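Local coordinates for inosine-uridine preferring nucleoside hydrolase family protein (Bacillus anthracis, PDB 2C40) that holds a calcium ion and alpha-D-ribofuranose in one pocket and belongs to the inosine-uridine preferring nucleoside hydrolase family, at residues A[32-36]-A[60-65]; A[106-110]-A[133-138]; A[128-132]-A[180-185]; A[46-50]-A[83-87]; A[15-19]-A[223-228]. All coordinates share one frame; numbering follows the deposited sequence.

Interaction 1 of 5, residues A[32-36]-A[60-65]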
# COMPACT_ATOMS: atom_id res chain seq x y z
N VAL A 32 -7.58 14.81 19.78
CA VAL A 32 -6.75 13.86 19.04
C VAL A 32 -5.48 14.60 18.74
O VAL A 32 -5.53 15.78 18.49
CB VAL A 32 -7.46 13.37 17.76
CG1 VAL A 32 -6.61 12.38 17.03
CG2 VAL A 32 -8.78 12.73 18.11
N SER A 33 -4.35 13.92 18.83
CA SER A 33 -3.08 14.47 18.35
C SER A 33 -2.17 13.43 17.70
O SER A 33 -2.26 12.21 17.94
CB SER A 33 -2.37 15.20 19.49
OG SER A 33 -2.26 14.38 20.62
N VAL A 34 -1.31 13.92 16.81
CA VAL A 34 -0.50 13.03 15.99
C VAL A 34 0.95 13.30 16.29
O VAL A 34 1.38 14.44 16.24
CB VAL A 34 -0.76 13.21 14.47
CG1 VAL A 34 0.06 12.20 13.63
CG2 VAL A 34 -2.24 13.13 14.16
N ILE A 35 1.70 12.24 16.56
CA ILE A 35 3.16 12.36 16.72
C ILE A 35 3.84 11.67 15.52
O ILE A 35 3.46 10.56 15.12
CB ILE A 35 3.68 11.84 18.14
CG1 ILE A 35 5.15 12.23 18.33
CG2 ILE A 35 3.43 10.32 18.32
CD1 ILE A 35 5.73 11.79 19.65
N PRO A 36 4.81 12.35 14.89
CA PRO A 36 5.46 11.81 13.70
C PRO A 36 6.52 10.70 13.97
O PRO A 36 7.69 10.83 13.62
CB PRO A 36 6.05 13.08 13.05
CG PRO A 36 6.44 13.91 14.17
CD PRO A 36 5.31 13.71 15.19
N ILE A 60 -14.36 18.07 16.55
CA ILE A 60 -13.09 18.08 17.31
C ILE A 60 -11.94 18.56 16.42
O ILE A 60 -12.11 18.73 15.23
CB ILE A 60 -12.72 16.69 17.92
CG1 ILE A 60 -12.68 15.59 16.86
CG2 ILE A 60 -13.72 16.29 19.01
CD1 ILE A 60 -12.09 14.32 17.38
N GLU A 61 -10.78 18.78 17.04
CA GLU A 61 -9.59 19.20 16.32
C GLU A 61 -8.45 18.21 16.51
O GLU A 61 -8.40 17.49 17.49
CB GLU A 61 -9.21 20.62 16.74
CG GLU A 61 -10.42 21.57 16.58
CD GLU A 61 -10.10 23.03 16.83
OE1 GLU A 61 -8.98 23.34 17.34
OE2 GLU A 61 -11.00 23.86 16.53
N VAL A 62 -7.54 18.20 15.54
CA VAL A 62 -6.37 17.33 15.56
C VAL A 62 -5.13 18.22 15.72
O VAL A 62 -4.92 19.12 14.90
CB VAL A 62 -6.27 16.46 14.27
CG1 VAL A 62 -5.13 15.47 14.35
CG2 VAL A 62 -7.56 15.69 14.05
N ALA A 63 -4.34 17.98 16.78
CA ALA A 63 -3.13 18.72 17.00
C ALA A 63 -1.91 17.98 16.48
O ALA A 63 -1.81 16.75 16.57
CB ALA A 63 -2.96 18.99 18.48
N ALA A 64 -0.97 18.74 15.96
CA ALA A 64 0.30 18.25 15.50
C ALA A 64 1.36 18.35 16.59
O ALA A 64 1.57 19.44 17.14
CB ALA A 64 0.74 19.07 14.24
N SER A 65 2.05 17.24 16.86
CA SER A 65 3.20 17.23 17.76
C SER A 65 4.40 17.94 17.16
O SER A 65 4.54 18.01 15.95
CB SER A 65 3.61 15.79 18.08
OG SER A 65 4.74 15.78 18.91
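Val32, Ser33 and Val34 pair in parallel with Val62, Ala63 and Ala64, and the two strands are knitted together by alternating backbone bonds. Ala63 bonds to the residues flanking Ser33: its N donates to Val32 O (3.0 Å), while its O receives Val34 N (2.9 Å). One step on, Ser65 N reaches Val34 O, also at 2.9 Å. Between these bonds the CA-H of Ser33 points at Ala63 O.

Ser65, just past its strand, can be followed outward. Its CB lies 3.2 Å from Val34 O and also rests on Ile35 CA and on Pro36 CD. With chi1 at 178°, OG extends away from the backbone N and runs alongside the Ile35 side chain, 3.6 Å from Ile35 CG1. There OG probably bonds to Asp130 OD1, at a rather short distance, and accepts from the backbone N of Ser67.

The pairing strands have two unlike faces. Val32, Val34 and Val62 share one, where Val34 and Val62 pack on helix 41-55 and Val32 on Leu18 of helix 12-21. Here Val34 CG2 meets Val62 CG1 at 3.7 Å, and Val32 CG2 lies equally near Ile60 CD1. On the other face Ser33 CB and Ala63 CB are 4.0 Å apart beneath helix 105-115, and Ser33 OG bonds to Tyr5 OH and Asn7 OD1. The pair closes the beta-alpha-beta unit of strand 27-34, helix 41-55 and strand 62-64.

Its chemistry is thus divided: main-chain bonds set the register, branched aliphatics seal one face, and the buried Ser33 and Ser65 hydroxyls turn to partners beyond the pair.

Interaction 2 of 5, residues A[106-110]-A[133-138]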
# COMPACT_ATOMS: atom_id res chain seq x y z
N HIS A 106 1.57 18.52 22.85
CA HIS A 106 1.79 18.48 24.31
C HIS A 106 1.07 19.60 25.05
O HIS A 106 0.55 19.36 26.13
CB HIS A 106 3.27 18.44 24.67
CG HIS A 106 4.05 19.67 24.27
ND1 HIS A 106 4.74 20.44 25.18
CD2 HIS A 106 4.27 20.22 23.07
CE1 HIS A 106 5.35 21.43 24.55
NE2 HIS A 106 5.08 21.32 23.26
N HIS A 107 1.05 20.79 24.45
CA HIS A 107 0.29 21.91 24.95
C HIS A 107 -1.21 21.73 24.79
O HIS A 107 -1.98 22.03 25.69
CB HIS A 107 0.72 23.19 24.24
CG HIS A 107 2.04 23.73 24.72
ND1 HIS A 107 2.63 24.83 24.15
CD2 HIS A 107 2.87 23.31 25.70
CE1 HIS A 107 3.75 25.10 24.79
NE2 HIS A 107 3.93 24.19 25.72
N HIS A 108 -1.60 21.21 23.64
CA HIS A 108 -2.99 20.85 23.39
C HIS A 108 -3.51 19.88 24.45
O HIS A 108 -4.62 20.01 24.96
CB HIS A 108 -3.07 20.25 21.99
CG HIS A 108 -4.45 19.87 21.57
ND1 HIS A 108 -4.82 18.56 21.32
CD2 HIS A 108 -5.54 20.63 21.33
CE1 HIS A 108 -6.08 18.53 20.94
NE2 HIS A 108 -6.55 19.77 20.96
N LEU A 109 -2.70 18.88 24.76
CA LEU A 109 -3.06 17.88 25.73
C LEU A 109 -3.32 18.53 27.11
O LEU A 109 -4.34 18.27 27.75
CB LEU A 109 -1.96 16.82 25.78
CG LEU A 109 -1.85 15.77 26.90
CD1 LEU A 109 -3.14 15.10 27.13
CD2 LEU A 109 -0.82 14.77 26.43
N ILE A 110 -2.40 19.40 27.53
CA ILE A 110 -2.52 20.11 28.81
C ILE A 110 -3.82 20.90 28.88
O ILE A 110 -4.59 20.78 29.85
CB ILE A 110 -1.28 21.06 29.07
CG1 ILE A 110 -0.01 20.24 29.30
CG2 ILE A 110 -1.49 22.01 30.25
CD1 ILE A 110 1.30 21.05 29.26
N ARG A 133 6.47 15.28 27.99
CA ARG A 133 6.65 16.71 27.83
C ARG A 133 5.56 17.54 28.51
O ARG A 133 5.87 18.49 29.16
CB ARG A 133 6.73 17.00 26.34
CG ARG A 133 7.30 18.31 26.01
CD ARG A 133 8.40 18.19 24.91
NE ARG A 133 7.81 17.98 23.62
CZ ARG A 133 7.69 18.90 22.66
NH1 ARG A 133 8.18 20.13 22.80
NH2 ARG A 133 7.12 18.54 21.52
N ALA A 134 4.30 17.14 28.34
CA ALA A 134 3.14 17.67 29.05
C ALA A 134 3.34 17.65 30.56
O ALA A 134 3.15 18.65 31.24
CB ALA A 134 1.87 16.82 28.70
N LEU A 135 3.80 16.51 31.05
CA LEU A 135 4.07 16.31 32.47
C LEU A 135 5.22 17.15 32.99
O LEU A 135 5.15 17.73 34.09
CB LEU A 135 4.36 14.84 32.71
CG LEU A 135 3.14 13.93 32.50
CD1 LEU A 135 3.62 12.52 32.33
CD2 LEU A 135 2.17 14.05 33.71
N TYR A 136 6.26 17.26 32.19
CA TYR A 136 7.41 18.08 32.59
C TYR A 136 6.99 19.55 32.79
O TYR A 136 7.34 20.16 33.78
CB TYR A 136 8.56 17.91 31.60
CG TYR A 136 9.66 18.84 31.94
CD1 TYR A 136 9.89 19.99 31.14
CD2 TYR A 136 10.41 18.67 33.11
CE1 TYR A 136 10.89 20.89 31.47
CE2 TYR A 136 11.43 19.60 33.44
CZ TYR A 136 11.66 20.70 32.60
OH TYR A 136 12.63 21.66 32.90
N GLU A 137 6.19 20.08 31.87
CA GLU A 137 5.78 21.48 31.93
C GLU A 137 4.63 21.76 32.89
O GLU A 137 4.59 22.81 33.54
CB GLU A 137 5.39 21.95 30.55
CG GLU A 137 6.56 21.91 29.63
CD GLU A 137 6.24 22.33 28.22
OE1 GLU A 137 5.32 23.16 28.04
OE2 GLU A 137 6.97 21.87 27.30
N ALA A 138 3.70 20.83 32.98
CA ALA A 138 2.50 21.00 33.79
C ALA A 138 2.15 19.71 34.54
O ALA A 138 1.20 19.02 34.18
CB ALA A 138 1.33 21.43 32.92
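His106 and His107 both turn to the side chains of helix 129-137, but they are held differently. The imidazole of His107 gives its NE2 hydrogen to Glu137 OE1 (2.9 Å). The acceptor lies in the ring plane and is met on its syn lone pair, although the bond is bent, 140° at the hydrogen. His106 instead presents a face: the Arg133 guanidinium lies flat upon it, centres 3.7 Å apart and planes 22° from parallel. His107 CD2 lies over the rim of the opposite face, so the His106 ring has neighbours on both faces. At its edge stands Glu137 OE2, 3.2 Å from His106 CE1, with the carboxylate turned nearly perpendicular to the ring.

Bends at chi2 and chi3 bring the arginine over the histidine, and its NH2 is anchored by a hydrogen bond to Ser67 OG. His106 CG stands between the backbone N and carbonyl carbon, which carries the ring toward the other helix.

Beneath this polar layer the helices, crossing at -64° with axes 9.0 Å apart, meet through small apolar groups. Ala134 CB packs against Ile110 CG1 (3.9 Å) and Leu109 CD2 (4.1 Å), while Ile110 CD1 reaches Ala138 CB at 3.7 Å. Leu109 continues inward to Leu122 and Phe124 of strand 120-124.

One carboxylate thus stands at the edges of two imidazoles, hydrogen-bonded to that of His107. Its negative charge would tend to stabilise a protonated His107 and to offset the arginine stacked close by.

Interaction 3 of 5, residues A[128-132]-A[180-185]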
# COMPACT_ATOMS: atom_id res chain seq x y z
N LEU A 128 5.65 7.89 23.93
CA LEU A 128 5.08 8.67 25.02
C LEU A 128 5.55 10.11 25.10
O LEU A 128 5.19 10.80 26.03
CB LEU A 128 5.36 7.98 26.35
CG LEU A 128 4.48 6.76 26.65
CD1 LEU A 128 5.09 6.06 27.85
CD2 LEU A 128 3.04 7.19 26.92
N THR A 129 6.30 10.61 24.13
CA THR A 129 7.01 11.88 24.34
C THR A 129 6.12 13.13 24.44
O THR A 129 6.46 14.03 25.22
CB THR A 129 8.31 12.05 23.49
OG1 THR A 129 8.44 13.37 22.90
CG2 THR A 129 8.54 10.97 22.55
N ASP A 130 4.96 13.16 23.76
CA ASP A 130 4.03 14.30 23.98
C ASP A 130 3.52 14.35 25.44
O ASP A 130 3.28 15.44 26.00
CB ASP A 130 2.82 14.29 23.02
CG ASP A 130 3.17 14.64 21.57
OD1 ASP A 130 4.10 15.43 21.31
OD2 ASP A 130 2.45 14.13 20.66
N LEU A 131 3.31 13.18 26.04
CA LEU A 131 2.92 13.11 27.44
C LEU A 131 4.06 13.42 28.44
O LEU A 131 3.85 14.09 29.45
CB LEU A 131 2.27 11.76 27.76
CG LEU A 131 1.84 11.47 29.22
CD1 LEU A 131 0.79 12.43 29.73
CD2 LEU A 131 1.36 10.04 29.36
N ALA A 132 5.23 12.88 28.22
CA ALA A 132 6.40 13.18 29.05
C ALA A 132 6.57 14.67 29.15
O ALA A 132 6.77 15.25 30.23
CB ALA A 132 7.66 12.54 28.41
N ALA A 180 11.14 9.36 27.70
CA ALA A 180 9.77 9.68 27.88
C ALA A 180 9.05 8.62 28.70
O ALA A 180 8.15 8.95 29.47
CB ALA A 180 9.09 9.83 26.56
N VAL A 181 9.42 7.35 28.49
CA VAL A 181 8.78 6.24 29.17
C VAL A 181 9.13 6.34 30.65
O VAL A 181 8.23 6.25 31.52
CB VAL A 181 9.20 4.85 28.62
CG1 VAL A 181 8.45 3.77 29.36
CG2 VAL A 181 8.90 4.74 27.14
N ALA A 182 10.41 6.59 30.92
CA ALA A 182 10.90 6.81 32.28
C ALA A 182 10.14 7.92 33.01
O ALA A 182 9.67 7.70 34.13
CB ALA A 182 12.37 7.08 32.26
N ARG A 183 10.00 9.08 32.38
CA ARG A 183 9.21 10.21 32.91
C ARG A 183 7.74 9.87 33.22
O ARG A 183 7.17 10.27 34.26
CB ARG A 183 9.12 11.24 31.85
CG ARG A 183 10.01 12.32 32.01
CD ARG A 183 9.29 13.55 32.57
NE ARG A 183 10.31 14.34 33.25
CZ ARG A 183 11.36 14.88 32.64
NH1 ARG A 183 11.50 14.78 31.33
NH2 ARG A 183 12.25 15.56 33.35
N VAL A 184 7.11 9.17 32.28
CA VAL A 184 5.71 8.75 32.48
C VAL A 184 5.69 7.76 33.64
O VAL A 184 4.87 7.87 34.57
CB VAL A 184 5.11 8.15 31.21
CG1 VAL A 184 3.76 7.51 31.51
CG2 VAL A 184 4.98 9.22 30.12
N TRP A 185 6.65 6.85 33.64
CA TRP A 185 6.74 5.86 34.71
C TRP A 185 6.93 6.51 36.09
O TRP A 185 6.46 5.95 37.07
CB TRP A 185 7.87 4.88 34.47
CG TRP A 185 7.51 3.47 34.04
CD1 TRP A 185 7.93 2.31 34.65
CD2 TRP A 185 6.73 3.06 32.92
NE1 TRP A 185 7.46 1.23 33.99
CE2 TRP A 185 6.72 1.66 32.91
CE3 TRP A 185 6.03 3.75 31.92
CZ2 TRP A 185 6.05 0.92 31.95
CZ3 TRP A 185 5.33 3.02 30.99
CH2 TRP A 185 5.35 1.62 31.01
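Ala132 and Ala180 mark the tightest place in this contact, their CB atoms 3.6 Å apart and their CA atoms at 5.0 Å. With methyl groups alone on both sides, the two helices come almost backbone to backbone here. Ala180 CB also settles on the first turn of the other helix, 3.7 Å from Thr129 CA.

Next to the alanines, Val184 fits between two leucines. Its CG2 branch, anti to the carbonyl carbon, takes Leu131 CD2 at 3.8 Å and Leu128 CD1 at 3.9 Å, and the valine crosses each leucine at about a right angle. Leu128, the N-cap residue of helix 129-137, reaches further along: its CD1 passes over Val181 CA (3.9 Å) and meets Val181 CG2, but only grazes the Trp185 ring, 4.4 Å from CZ3.

Packing slackens on the other flank. Arg183, partly exposed, lays CB against Ala132 CB at 4.0 Å and CD near Ala132 O. Its chain then bends at chi2 and carries the guanidinium past the interface to the side of Tyr136.

The segments share no hydrogen bond; apolar fit alone joins them. Beneath them, Leu128 and Val184 rest on Leu148, and Leu128 and Val181 on Trp150, both of strand 145-151. Two neighbouring helices packed together on one face of a largely parallel sheet are the layered arrangement of an open alpha/beta fold, to which the nucleoside hydrolases belong.

Interaction 4 of 5, residues A[46-50]-A[83-87]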
# COMPACT_ATOMS: atom_id res chain seq x y z
N SER A 46 -3.61 14.73 7.85
CA SER A 46 -4.73 14.77 6.89
C SER A 46 -5.63 13.58 7.08
O SER A 46 -6.83 13.74 7.14
CB SER A 46 -4.32 14.73 5.42
OG SER A 46 -3.25 15.56 5.15
N ALA A 47 -5.05 12.37 7.12
CA ALA A 47 -5.85 11.14 7.24
C ALA A 47 -6.76 11.15 8.48
O ALA A 47 -7.95 10.77 8.37
CB ALA A 47 -4.93 9.87 7.22
N SER A 48 -6.21 11.58 9.61
CA SER A 48 -7.01 11.76 10.88
C SER A 48 -8.16 12.74 10.71
O SER A 48 -9.29 12.46 11.11
CB SER A 48 -6.14 12.29 12.03
OG SER A 48 -5.02 11.46 12.20
N ARG A 49 -7.88 13.89 10.10
CA ARG A 49 -8.93 14.87 9.85
C ARG A 49 -10.03 14.38 8.94
O ARG A 49 -11.20 14.62 9.20
CB ARG A 49 -8.32 16.18 9.33
CG ARG A 49 -7.47 16.89 10.42
CD ARG A 49 -6.49 17.87 9.80
NE ARG A 49 -7.20 18.97 9.19
CZ ARG A 49 -6.73 19.77 8.23
NH1 ARG A 49 -5.55 19.57 7.68
NH2 ARG A 49 -7.49 20.79 7.80
N LYS A 50 -9.65 13.69 7.87
CA LYS A 50 -10.62 13.12 6.91
C LYS A 50 -11.43 11.95 7.54
O LYS A 50 -12.58 11.70 7.19
CB LYS A 50 -9.90 12.60 5.65
CG LYS A 50 -9.09 13.65 4.87
CD LYS A 50 -8.52 13.09 3.60
CE LYS A 50 -7.49 14.03 3.03
NZ LYS A 50 -6.86 13.43 1.84
N TYR A 83 -0.67 6.34 2.08
CA TYR A 83 -1.59 5.47 1.39
C TYR A 83 -2.96 5.60 1.96
O TYR A 83 -3.90 5.76 1.19
CB TYR A 83 -1.08 4.02 1.39
CG TYR A 83 0.42 3.91 1.11
CD1 TYR A 83 1.22 2.99 1.79
CD2 TYR A 83 1.05 4.78 0.22
CE1 TYR A 83 2.59 2.91 1.55
CE2 TYR A 83 2.43 4.73 -0.03
CZ TYR A 83 3.18 3.79 0.64
OH TYR A 83 4.53 3.72 0.39
N VAL A 84 -3.11 5.58 3.28
CA VAL A 84 -4.44 5.71 3.86
C VAL A 84 -5.07 7.06 3.48
O VAL A 84 -6.24 7.10 3.08
CB VAL A 84 -4.44 5.52 5.39
CG1 VAL A 84 -5.83 5.77 5.95
CG2 VAL A 84 -3.95 4.12 5.73
N ASP A 85 -4.28 8.13 3.54
CA ASP A 85 -4.71 9.52 3.16
C ASP A 85 -5.16 9.65 1.71
O ASP A 85 -6.03 10.49 1.36
CB ASP A 85 -3.52 10.46 3.37
CG ASP A 85 -3.87 11.89 3.18
OD1 ASP A 85 -4.96 12.27 3.67
OD2 ASP A 85 -3.07 12.61 2.54
N ALA A 86 -4.56 8.82 0.85
CA ALA A 86 -4.92 8.81 -0.56
C ALA A 86 -6.10 7.91 -0.91
O ALA A 86 -6.47 7.88 -2.05
CB ALA A 86 -3.73 8.47 -1.43
N LEU A 87 -6.71 7.23 0.06
CA LEU A 87 -7.84 6.34 -0.24
C LEU A 87 -9.14 7.14 -0.64
O LEU A 87 -9.49 8.14 0.02
CB LEU A 87 -8.11 5.40 0.94
CG LEU A 87 -7.15 4.27 1.30
CD1 LEU A 87 -7.67 3.58 2.53
CD2 LEU A 87 -6.95 3.27 0.17
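Asp85 has by far the largest share of this interface, and Lys50 grips it at two points. The lysine NZ lies 2.9 Å from Asp85 OD1, a salt bridge, and 3.1 Å from Asp85 O, so side chain and main chain of one residue share a single ammonium group. The approach to OD1 comes from above the carboxylate, 49° out of its plane. Lys50 is fully extended beyond CG and crosses the aspartate at about a right angle; Asp85 CG, anti to its own N (chi1 -173°), swings the carboxylate across to meet it.

Beside the pair, Ala47 CB sits 4.1 Å from Asp85 CB and 4.4 Å from Val84 CG1, a small apolar floor where CA of Ala47 and CA of Asp85 approach to 4.5 Å. Ser46 adds its CB, 3.1 Å from Asp85 OD1, while its OG bonds back to Glu42 O.

Asn91 completes the polar cluster, its OD1 accepting from Lys50 NZ and its ND2 donating to Asp85 O. Tyr83, Ala86 and Leu87 pack on Ala229 of the second subunit. The lysine charge is balanced by one carboxylate, and its ammonium also bonds to two neutral oxygens, an arrangement that probably keeps both ions charged and pins helix 80-85 to helix 41-55 beside the subunit boundary.

Interaction 5 of 5, residues A[15-19]-A[223-228]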
# COMPACT_ATOMS: atom_id res chain seq x y z
N LEU A 15 -4.67 4.65 12.73
CA LEU A 15 -5.72 5.30 11.96
C LEU A 15 -7.01 4.48 11.98
O LEU A 15 -8.13 5.03 12.01
CB LEU A 15 -5.27 5.52 10.52
CG LEU A 15 -4.65 6.80 9.97
CD1 LEU A 15 -4.15 7.90 10.94
CD2 LEU A 15 -3.56 6.44 8.91
N VAL A 16 -6.86 3.18 11.93
CA VAL A 16 -8.00 2.29 12.10
C VAL A 16 -8.61 2.46 13.51
O VAL A 16 -9.83 2.36 13.69
CB VAL A 16 -7.61 0.84 11.82
CG1 VAL A 16 -8.66 -0.08 12.36
CG2 VAL A 16 -7.40 0.65 10.30
N SER A 17 -7.74 2.71 14.49
CA SER A 17 -8.16 2.86 15.88
C SER A 17 -8.99 4.13 16.00
O SER A 17 -10.03 4.12 16.62
CB SER A 17 -6.95 2.97 16.83
OG SER A 17 -6.26 1.74 17.04
N LEU A 18 -8.52 5.23 15.40
CA LEU A 18 -9.29 6.45 15.36
C LEU A 18 -10.69 6.22 14.80
O LEU A 18 -11.69 6.59 15.42
CB LEU A 18 -8.57 7.51 14.53
CG LEU A 18 -9.30 8.83 14.37
CD1 LEU A 18 -9.44 9.53 15.69
CD2 LEU A 18 -8.56 9.71 13.38
N PHE A 19 -10.75 5.57 13.64
CA PHE A 19 -12.04 5.27 13.02
C PHE A 19 -12.94 4.45 13.94
O PHE A 19 -14.12 4.76 14.07
CB PHE A 19 -11.84 4.63 11.65
CG PHE A 19 -13.01 3.87 11.17
CD1 PHE A 19 -14.11 4.53 10.68
CD2 PHE A 19 -13.02 2.46 11.21
CE1 PHE A 19 -15.22 3.80 10.20
CE2 PHE A 19 -14.10 1.75 10.75
CZ PHE A 19 -15.21 2.42 10.26
N PHE A 223 -13.70 -0.02 4.33
CA PHE A 223 -12.61 0.87 4.77
C PHE A 223 -11.52 0.16 5.60
O PHE A 223 -10.32 0.33 5.33
CB PHE A 223 -13.13 2.06 5.57
CG PHE A 223 -12.04 2.98 6.10
CD1 PHE A 223 -11.75 3.05 7.45
CD2 PHE A 223 -11.30 3.79 5.23
CE1 PHE A 223 -10.76 3.89 7.94
CE2 PHE A 223 -10.30 4.64 5.72
CZ PHE A 223 -10.04 4.69 7.05
N LEU A 224 -11.95 -0.64 6.60
CA LEU A 224 -11.03 -1.50 7.35
C LEU A 224 -10.20 -2.38 6.44
O LEU A 224 -9.00 -2.47 6.62
CB LEU A 224 -11.78 -2.46 8.29
CG LEU A 224 -12.08 -2.12 9.72
CD1 LEU A 224 -13.01 -3.24 10.29
CD2 LEU A 224 -10.74 -2.01 10.52
N GLY A 225 -10.85 -3.06 5.50
CA GLY A 225 -10.12 -3.88 4.54
C GLY A 225 -9.10 -3.15 3.66
O GLY A 225 -8.03 -3.68 3.40
N GLN A 226 -9.43 -1.96 3.19
CA GLN A 226 -8.48 -1.14 2.42
C GLN A 226 -7.27 -0.80 3.27
O GLN A 226 -6.13 -0.99 2.85
CB GLN A 226 -9.16 0.12 1.92
CG GLN A 226 -10.11 -0.23 0.77
CD GLN A 226 -10.98 0.91 0.33
OE1 GLN A 226 -10.49 1.96 -0.02
NE2 GLN A 226 -12.28 0.69 0.30
N CYS A 227 -7.53 -0.36 4.50
CA CYS A 227 -6.46 -0.09 5.42
C CYS A 227 -5.50 -1.30 5.58
O CYS A 227 -4.30 -1.13 5.45
CB CYS A 227 -7.02 0.37 6.73
SG CYS A 227 -7.63 2.09 6.62
N TYR A 228 -6.03 -2.52 5.77
CA TYR A 228 -5.17 -3.68 6.00
C TYR A 228 -4.53 -4.32 4.76
O TYR A 228 -3.62 -5.12 4.89
CB TYR A 228 -5.92 -4.70 6.87
CG TYR A 228 -5.96 -4.21 8.31
CD1 TYR A 228 -7.15 -3.89 8.95
CD2 TYR A 228 -4.75 -3.99 9.00
CE1 TYR A 228 -7.15 -3.43 10.24
CE2 TYR A 228 -4.73 -3.51 10.24
CZ TYR A 228 -5.94 -3.21 10.88
OH TYR A 228 -5.90 -2.74 12.18
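Val16 and Leu224 mark the nearest backbone approach, CA atoms 6.8 Å apart, of two helices that run antiparallel at 170° with axes 10.8 Å apart, a spacing that side chains must fill. Val16 does so with both branches. CG1, anti to the backbone N (chi1 164°), presses on Leu224 CD2 at 3.4 Å, tighter than usual van der Waals contact, and lies 3.8 Å from Tyr228 OH. CG2 turns to Cys227 CB at 3.6 Å and brushes the phenol ring of Tyr228.

Through these residues helix 219-229 is laid along helix 12-21, the helix that follows the first strand of this alpha/beta fold and carries Asp13 and Asp14 of the ribofuranose pocket, Asp14 also binding the calcium ion. Val248 of helix 246-255, next to the calcium ligand Asp247, touches both Val16 and Tyr228 and so joins the same apolar layer.

One turn along, Phe19 and Phe223 form a T-shaped pair, centroids 5.2 Å apart and planes at 67°. The edge of Phe223 is directed at the face of Phe19, with Phe223 CD1 3.9 Å above the ring and over its centre. Phe55 of helix 41-55 adds a third ring, edge-to-face with Phe19 and also meeting Phe223. Cys227 SG rests over one face of Phe223, toward the rim. The Tyr228 hydroxyl, buried here against Val16, has no polar partner in the model.

How the interactions relate
From the N terminus, helix 12-21 opens the longest loop, which closes only when helix 219-229 returns to it in interaction 5; the other four contacts nest inside. Interaction 1 comes next and crosses interaction 4, because helix 41-55 falls between its two strands in sequence and later receives helix 80-85. Val34 and Val62 rest on Ser48 and Arg49 there, while Leu15 and Leu18 link interactions 4 and 5, both of which touch the second subunit. Further along, interactions 2 and 3 cross through helix 129-137, which joins helix 105-115 to helix 178-186 on the far side of the chain's centre from interaction 5. His108 packs on Ala63, connecting interaction 2 to the edge strand of interaction 1.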